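Long-range contacts in protein-glutamate methylesterase/protein-glutamine glutaminase (Thermotoga maritima, PDB 3SFT), which probably hydrolyses methylglutamate esters on chemoreceptors and deamidates specific receptor glutamines, and is represented here by its catalytic domain: residues G7-I12 with E121-K126; K158-V163 with P181-P186; I25-P30 with S57-T62. All coordinates share one frame; numbering follows the deposited sequence.

In the fold
Following the chain from the N terminus, the path enters strand 9-14 through 7-12, whose partner comes much later. Contact 3 closes next, bringing 25-30, after helix 18-22, against 57-62 at the end of helix 48-58. Contact 1 then closes as 121-126 reaches the first strand, so contact 3 is nested inside its loop. Contact 2 follows in series, joining the loops beyond strands 152-156 and 178-180 at one margin of the parallel sheet. Contacts 1 and 2 do not touch. Ile-12 meets Ile-26, linking contacts 1 and 3, while Pro-186 packs on Ile-25 and Leu-29, linking contacts 2 and 3, whose centres are about 17 Å apart.

Contact 1 (G7-I12 with E121-K126); sequences GKIVVI and EIYKSK
The backbones of Lys-8 and Lys-126 come within 4.7 Å, CA to CA, and Ile-9 N donates to Lys-126 O (3.3 Å, N-H...O angle 151°). In this parallel, doubly wound alpha/beta sheet, the bond marks the start of the ladder between strands 9-14 and 127-131, which continues where Ile-9 and Val-11 pair with Ile-128. The turn from helix 112-123 into strand 127-131 is made at Lys-124, whose positive phi breaks the helical course, and Lys-126 N returns to Tyr-123 O.

The last helical turn is fastened to the strand by Tyr-123. Ile-9 CG2 sits over one ring face in a CH-pi contact, 3.7 Å from the ring centroid and 20° off the normal, leaning toward the CG side. Ile-9 CG1 is anti to its own N (chi1 -167°), which carries CD1 along the ring to reach Tyr-123 CE2. The two side chains meet at about a right angle. At the ring edge, in its plane, Gly-7 O approaches Tyr-123 CD1 at 3.5 Å, and Val-95 and Val-5 also touch this side chain. A leucine in place of Tyr-123 would probably leave Ile-9 CG2 without a flat face to rest on and Gly-7 O without the ring edge beside it.

Outside this apolar pairing, Lys-8 CB lies against Lys-126 O at 3.1 Å. Lys-126 bends at chi2 and chi4, whereas Lys-8 runs extended to give its ammonium to Leu-192 O in the C-terminal helix. Lys-8 NZ and Lys-126 NZ, like in charge, stay 6.1 Å apart. Farther in, the two carbon chains touch, Lys-8 CE resting 3.9 Å from Lys-126 CD.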
# COMPACT_ATOMS: atom_id res chain seq x y z
N GLY A 7 15.86 -6.42 -1.35
CA GLY A 7 15.21 -5.19 -0.93
C GLY A 7 13.88 -5.34 -0.23
O GLY A 7 13.36 -6.44 -0.01
N LYS A 8 13.30 -4.19 0.11
CA LYS A 8 12.03 -4.13 0.80
C LYS A 8 10.90 -3.72 -0.14
O LYS A 8 11.12 -3.50 -1.33
CB LYS A 8 12.12 -3.14 1.96
CG LYS A 8 13.28 -3.43 2.90
CD LYS A 8 13.22 -2.59 4.15
CE LYS A 8 14.37 -2.95 5.08
NZ LYS A 8 14.26 -2.28 6.41
N ILE A 9 9.69 -3.67 0.40
CA ILE A 9 8.52 -3.26 -0.36
C ILE A 9 7.56 -2.52 0.57
O ILE A 9 7.49 -2.81 1.77
CB ILE A 9 7.78 -4.46 -1.00
CG1 ILE A 9 6.77 -3.96 -2.04
CG2 ILE A 9 7.09 -5.32 0.07
CD1 ILE A 9 6.01 -5.06 -2.75
N VAL A 10 6.88 -1.52 0.03
CA VAL A 10 5.92 -0.75 0.79
C VAL A 10 4.55 -0.96 0.16
O VAL A 10 4.36 -0.75 -1.03
CB VAL A 10 6.27 0.75 0.80
CG1 VAL A 10 5.26 1.52 1.63
CG2 VAL A 10 7.68 0.96 1.34
N VAL A 11 3.61 -1.45 0.96
CA VAL A 11 2.26 -1.68 0.49
C VAL A 11 1.37 -0.76 1.32
O VAL A 11 1.35 -0.83 2.55
CB VAL A 11 1.83 -3.15 0.68
CG1 VAL A 11 0.39 -3.35 0.22
CG2 VAL A 11 2.77 -4.07 -0.10
N ILE A 12 0.67 0.13 0.63
CA ILE A 12 -0.21 1.11 1.26
C ILE A 12 -1.67 0.81 0.96
O ILE A 12 -2.03 0.54 -0.19
CB ILE A 12 0.08 2.54 0.73
CG1 ILE A 12 1.57 2.86 0.85
CG2 ILE A 12 -0.78 3.55 1.48
CD1 ILE A 12 1.93 4.30 0.49
N GLU A 121 4.28 -12.79 2.26
CA GLU A 121 4.79 -14.13 2.03
C GLU A 121 6.09 -14.12 1.22
O GLU A 121 6.96 -14.97 1.41
CB GLU A 121 3.72 -14.96 1.32
CG GLU A 121 3.75 -16.44 1.64
CD GLU A 121 2.46 -17.15 1.24
OE1 GLU A 121 1.37 -16.56 1.39
OE2 GLU A 121 2.54 -18.31 0.77
N ILE A 122 6.22 -13.14 0.33
CA ILE A 122 7.40 -13.00 -0.52
C ILE A 122 8.53 -12.24 0.16
O ILE A 122 9.66 -12.72 0.23
CB ILE A 122 7.07 -12.28 -1.85
CG1 ILE A 122 6.07 -13.09 -2.66
CG2 ILE A 122 8.34 -12.04 -2.65
CD1 ILE A 122 5.63 -12.40 -3.94
N TYR A 123 8.23 -11.03 0.63
CA TYR A 123 9.22 -10.18 1.27
C TYR A 123 9.46 -10.44 2.76
O TYR A 123 10.48 -10.01 3.31
CB TYR A 123 8.87 -8.70 1.04
CG TYR A 123 8.99 -8.27 -0.41
CD1 TYR A 123 10.13 -7.63 -0.87
CD2 TYR A 123 7.95 -8.51 -1.31
CE1 TYR A 123 10.24 -7.23 -2.21
CE2 TYR A 123 8.05 -8.11 -2.64
CZ TYR A 123 9.20 -7.47 -3.08
OH TYR A 123 9.29 -7.08 -4.40
N LYS A 124 8.53 -11.11 3.41
CA LYS A 124 8.63 -11.43 4.84
C LYS A 124 9.03 -10.25 5.74
O LYS A 124 8.37 -9.22 5.72
CB LYS A 124 9.55 -12.64 5.04
CG LYS A 124 8.99 -13.93 4.45
CD LYS A 124 9.83 -15.14 4.82
CE LYS A 124 9.22 -16.43 4.29
NZ LYS A 124 9.24 -16.49 2.80
N SER A 125 10.13 -10.39 6.48
CA SER A 125 10.57 -9.32 7.39
C SER A 125 10.89 -8.00 6.68
O SER A 125 10.95 -6.95 7.32
CB SER A 125 11.76 -9.76 8.24
OG SER A 125 12.96 -9.82 7.48
N LYS A 126 11.06 -8.04 5.36
CA LYS A 126 11.36 -6.84 4.59
C LYS A 126 10.09 -6.15 4.07
O LYS A 126 10.16 -5.23 3.24
CB LYS A 126 12.30 -7.18 3.42
CG LYS A 126 13.66 -7.75 3.85
CD LYS A 126 14.35 -6.85 4.87
CE LYS A 126 15.67 -7.44 5.34
NZ LYS A 126 16.69 -7.48 4.24

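Contact 2 (K158-V163 with P181-P186); sequences KETCVV and PAYKIP
Glu-159 OE2 lies at the edge of the Tyr-183 ring and near its plane, while one face of that ring is taken by Pro-181 CG, which stands 3.6 Å over it, nearer its border than its centre. The carboxylate and the ring are turned 59° against each other. Tyr-183 OH donates to Glu-159 OE2 at 2.7 Å, arriving on the syn side of the oxygen and 21° out of the carboxylate plane. Tyr-183 holds its CG between its own N and carbonyl carbon (chi1 56°), a rotamer that folds the ring back beside Pro-181 and brings the hydroxyl to Glu-159. The glutamate answers with an extended chain, and its other oxygen, OE1, lies 4.0 Å from Pro-181 CB.

The contact sits at a beta-alpha-beta unit of the parallel sheet: the loop of 158-163 follows strand 152-156, helix 166-172 comes next on the path, and the outermost strand 178-180 leads into residues 181-186. The contact therefore joins two neighbouring loops beyond the carboxyl ends of adjacent strands, away from the predicted catalytic residues.

Next to Glu-159 along the loop, Thr-160 supplies a second grip. Ala-182 N points its hydrogen almost straight at Thr-160 OG1, 2.8 Å away. The same hydroxyl is bonded to Glu-156 OE2 at the end of strand 152-156, so it links the strand, its loop and the chain leading into helix 185-192. With OG1 occupied in this way, the methyl carbon of Thr-160 is turned to the apolar side: CG2 comes within 3.8 Å of Pro-181 CB and approaches the Tyr-183 ring obliquely, while Ala-182 CB rests near Thr-160 OG1.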
# COMPACT_ATOMS: atom_id res chain seq x y z
N LYS A 158 -4.89 9.71 13.67
CA LYS A 158 -6.20 10.34 13.52
C LYS A 158 -6.13 11.79 13.04
O LYS A 158 -7.04 12.28 12.37
CB LYS A 158 -6.96 10.28 14.85
CG LYS A 158 -8.41 10.73 14.76
CD LYS A 158 -9.10 10.71 16.11
CE LYS A 158 -10.57 11.10 15.99
NZ LYS A 158 -11.37 10.10 15.22
N GLU A 159 -5.04 12.48 13.37
CA GLU A 159 -4.85 13.88 12.99
C GLU A 159 -5.10 14.17 11.50
O GLU A 159 -5.86 15.07 11.15
CB GLU A 159 -3.44 14.33 13.35
CG GLU A 159 -3.12 15.78 12.97
CD GLU A 159 -1.66 16.14 13.19
OE1 GLU A 159 -1.01 15.57 14.09
OE2 GLU A 159 -1.16 17.02 12.45
N THR A 160 -4.46 13.39 10.64
CA THR A 160 -4.58 13.60 9.20
C THR A 160 -5.63 12.76 8.47
O THR A 160 -5.79 12.89 7.26
CB THR A 160 -3.20 13.43 8.52
OG1 THR A 160 -2.64 12.17 8.87
CG2 THR A 160 -2.26 14.54 8.97
N CYS A 161 -6.35 11.91 9.20
CA CYS A 161 -7.38 11.07 8.60
C CYS A 161 -8.71 11.77 8.41
O CYS A 161 -9.11 12.61 9.22
CB CYS A 161 -7.66 9.83 9.47
SG CYS A 161 -6.36 8.60 9.58
N VAL A 162 -9.40 11.42 7.33
CA VAL A 162 -10.73 11.94 7.09
C VAL A 162 -11.63 10.99 7.91
O VAL A 162 -12.52 11.44 8.64
CB VAL A 162 -11.10 11.92 5.60
CG1 VAL A 162 -12.55 12.34 5.41
CG2 VAL A 162 -10.19 12.87 4.83
N VAL A 163 -11.31 9.70 7.84
CA VAL A 163 -12.02 8.66 8.58
C VAL A 163 -10.98 7.77 9.27
O VAL A 163 -10.19 7.09 8.62
CB VAL A 163 -12.92 7.79 7.67
CG1 VAL A 163 -13.54 6.67 8.48
CG2 VAL A 163 -14.04 8.63 7.06
N PRO A 181 1.08 10.90 11.64
CA PRO A 181 0.23 11.70 10.76
C PRO A 181 0.84 11.54 9.37
O PRO A 181 2.04 11.28 9.25
CB PRO A 181 0.40 13.12 11.32
CG PRO A 181 1.75 13.09 11.97
CD PRO A 181 1.75 11.74 12.64
N ALA A 182 0.02 11.62 8.33
CA ALA A 182 0.47 11.41 6.96
C ALA A 182 1.79 12.08 6.58
O ALA A 182 2.65 11.44 5.97
CB ALA A 182 -0.62 11.80 5.98
N TYR A 183 1.96 13.35 6.94
CA TYR A 183 3.17 14.09 6.62
C TYR A 183 4.47 13.55 7.23
O TYR A 183 5.56 13.82 6.72
CB TYR A 183 3.00 15.59 6.92
CG TYR A 183 2.61 15.92 8.35
CD1 TYR A 183 3.57 16.05 9.35
CD2 TYR A 183 1.27 16.12 8.69
CE1 TYR A 183 3.22 16.38 10.66
CE2 TYR A 183 0.91 16.44 10.00
CZ TYR A 183 1.89 16.57 10.97
OH TYR A 183 1.54 16.89 12.26
N LYS A 184 4.37 12.80 8.33
CA LYS A 184 5.56 12.23 8.95
C LYS A 184 5.87 10.83 8.43
O LYS A 184 6.94 10.27 8.71
CB LYS A 184 5.44 12.20 10.48
CG LYS A 184 5.80 13.51 11.16
CD LYS A 184 5.83 13.37 12.67
CE LYS A 184 6.28 14.65 13.36
NZ LYS A 184 7.70 15.00 13.07
N ILE A 185 4.94 10.26 7.68
CA ILE A 185 5.10 8.92 7.11
C ILE A 185 6.24 8.82 6.09
O ILE A 185 7.02 7.87 6.14
CB ILE A 185 3.75 8.39 6.52
CG1 ILE A 185 2.73 8.22 7.66
CG2 ILE A 185 3.95 7.07 5.78
CD1 ILE A 185 1.44 7.51 7.25
N PRO A 186 6.37 9.79 5.16
CA PRO A 186 7.45 9.75 4.16
C PRO A 186 8.82 9.71 4.83
O PRO A 186 9.72 8.99 4.40
CB PRO A 186 7.29 11.08 3.43
CG PRO A 186 5.86 11.35 3.53
CD PRO A 186 5.52 10.97 4.93

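Contact 3 (I25-P30 with S57-T62)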
# COMPACT_ATOMS: atom_id res chain seq x y z
N ILE A 25 2.29 12.17 1.28
CA ILE A 25 3.28 11.09 1.33
C ILE A 25 4.11 10.89 0.07
O ILE A 25 5.32 11.13 0.06
CB ILE A 25 2.61 9.74 1.68
CG1 ILE A 25 1.79 9.86 2.97
CG2 ILE A 25 3.66 8.64 1.84
CD1 ILE A 25 1.01 8.61 3.31
N ILE A 26 3.45 10.41 -0.99
CA ILE A 26 4.11 10.13 -2.26
C ILE A 26 4.96 11.26 -2.86
O ILE A 26 6.09 11.02 -3.27
CB ILE A 26 3.08 9.61 -3.30
CG1 ILE A 26 2.33 8.41 -2.72
CG2 ILE A 26 3.77 9.23 -4.62
CD1 ILE A 26 3.23 7.27 -2.25
N PRO A 27 4.42 12.50 -2.92
CA PRO A 27 5.19 13.62 -3.47
C PRO A 27 6.45 13.96 -2.69
O PRO A 27 7.35 14.62 -3.21
CB PRO A 27 4.19 14.77 -3.42
CG PRO A 27 2.86 14.08 -3.55
CD PRO A 27 3.04 12.92 -2.61
N ASN A 28 6.53 13.49 -1.44
CA ASN A 28 7.68 13.78 -0.58
C ASN A 28 8.72 12.66 -0.48
O ASN A 28 9.45 12.56 0.50
CB ASN A 28 7.20 14.20 0.81
CG ASN A 28 6.25 15.40 0.76
OD1 ASN A 28 5.22 15.41 1.44
ND2 ASN A 28 6.59 16.39 -0.05
N LEU A 29 8.75 11.79 -1.49
CA LEU A 29 9.72 10.70 -1.53
C LEU A 29 10.67 10.95 -2.70
O LEU A 29 10.25 11.41 -3.77
CB LEU A 29 9.01 9.35 -1.68
CG LEU A 29 8.21 8.89 -0.46
CD1 LEU A 29 7.48 7.60 -0.76
CD2 LEU A 29 9.14 8.70 0.73
N PRO A 30 11.96 10.66 -2.52
CA PRO A 30 12.97 10.87 -3.56
C PRO A 30 12.80 9.95 -4.77
O PRO A 30 12.29 8.84 -4.64
CB PRO A 30 14.28 10.60 -2.83
CG PRO A 30 13.88 9.52 -1.85
CD PRO A 30 12.56 10.04 -1.32
N SER A 57 1.92 13.64 -11.34
CA SER A 57 2.14 15.06 -11.63
C SER A 57 2.88 15.84 -10.56
O SER A 57 3.55 16.81 -10.86
CB SER A 57 0.80 15.76 -11.93
OG SER A 57 0.22 15.26 -13.12
N THR A 58 2.76 15.40 -9.31
CA THR A 58 3.39 16.08 -8.20
C THR A 58 4.56 15.33 -7.56
O THR A 58 5.15 15.82 -6.60
CB THR A 58 2.36 16.38 -7.10
OG1 THR A 58 1.74 15.15 -6.69
CG2 THR A 58 1.28 17.33 -7.61
N SER A 59 4.90 14.16 -8.10
CA SER A 59 5.98 13.35 -7.52
C SER A 59 7.21 13.14 -8.41
O SER A 59 7.13 13.23 -9.64
CB SER A 59 5.44 11.97 -7.12
OG SER A 59 4.25 12.08 -6.36
N GLU A 60 8.34 12.84 -7.78
CA GLU A 60 9.57 12.56 -8.50
C GLU A 60 9.55 11.09 -8.93
O GLU A 60 10.12 10.74 -9.96
CB GLU A 60 10.80 12.85 -7.63
CG GLU A 60 11.13 14.33 -7.53
CD GLU A 60 11.33 14.97 -8.90
OE1 GLU A 60 12.33 14.65 -9.58
OE2 GLU A 60 10.48 15.80 -9.30
N LEU A 61 8.88 10.26 -8.14
CA LEU A 61 8.74 8.84 -8.44
C LEU A 61 7.75 8.70 -9.60
O LEU A 61 6.90 9.56 -9.79
CB LEU A 61 8.19 8.07 -7.23
CG LEU A 61 9.08 7.90 -5.99
CD1 LEU A 61 8.25 7.42 -4.82
CD2 LEU A 61 10.22 6.92 -6.29
N THR A 62 7.87 7.63 -10.37
CA THR A 62 6.96 7.41 -11.48
C THR A 62 5.73 6.67 -10.97
O THR A 62 5.83 5.53 -10.52
CB THR A 62 7.63 6.60 -12.61
OG1 THR A 62 8.79 7.31 -13.08
CG2 THR A 62 6.66 6.40 -13.78
O HOH W 1 8.17 11.31 -5.38
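Thr-58 meets Pro-27 twice: its OG1 lies 3.5 Å from Pro-27 CG, and its carbonyl oxygen is as close to Pro-27 CB. The two side chains run alongside each other in the same direction. Ser-59 comes next, and its CB is directed at the opposing turn. Its OG is placed 3.4 Å from both Ile-26 CG2 and Pro-27 CA, but these are van der Waals neighbours; the hydrogen bond of the hydroxyl goes back to Leu-55 O in helix 48-58. Pro-27 N, which carries no hydrogen, is no donor to it.

The setting is two successive beta-alpha-beta crossovers of the parallel sheet, where each leaves its helix for the next strand. One passes from helix 18-22 to strand 37-41, the other from helix 48-58 to strand 62-65, and the contact joins them as both segments turn toward their strands.

At Glu-60 the chain nears Leu-29 O through CB alone, and the rest of the side chain leads off to touch Lys-31. Leu-61 then closes the contact. Its N-H is accepted by a water 3.0 Å away, which donates both its hydrogens across the gap, to Ile-26 O and, at 2.6 Å, to Leu-29 O. One water thus bridges three backbone groups where the two segments stand too far apart to pair directly. Beside it, chi1 of Leu-61 (-69°) swings CG toward the 25-30 turn, and there the two methyls part: CD1 packs 3.8 Å from Leu-29 CB, and CD2 lies 3.3 Å from Pro-30 O, with Ile-37 and Val-77 of the sheet also touching this leucine.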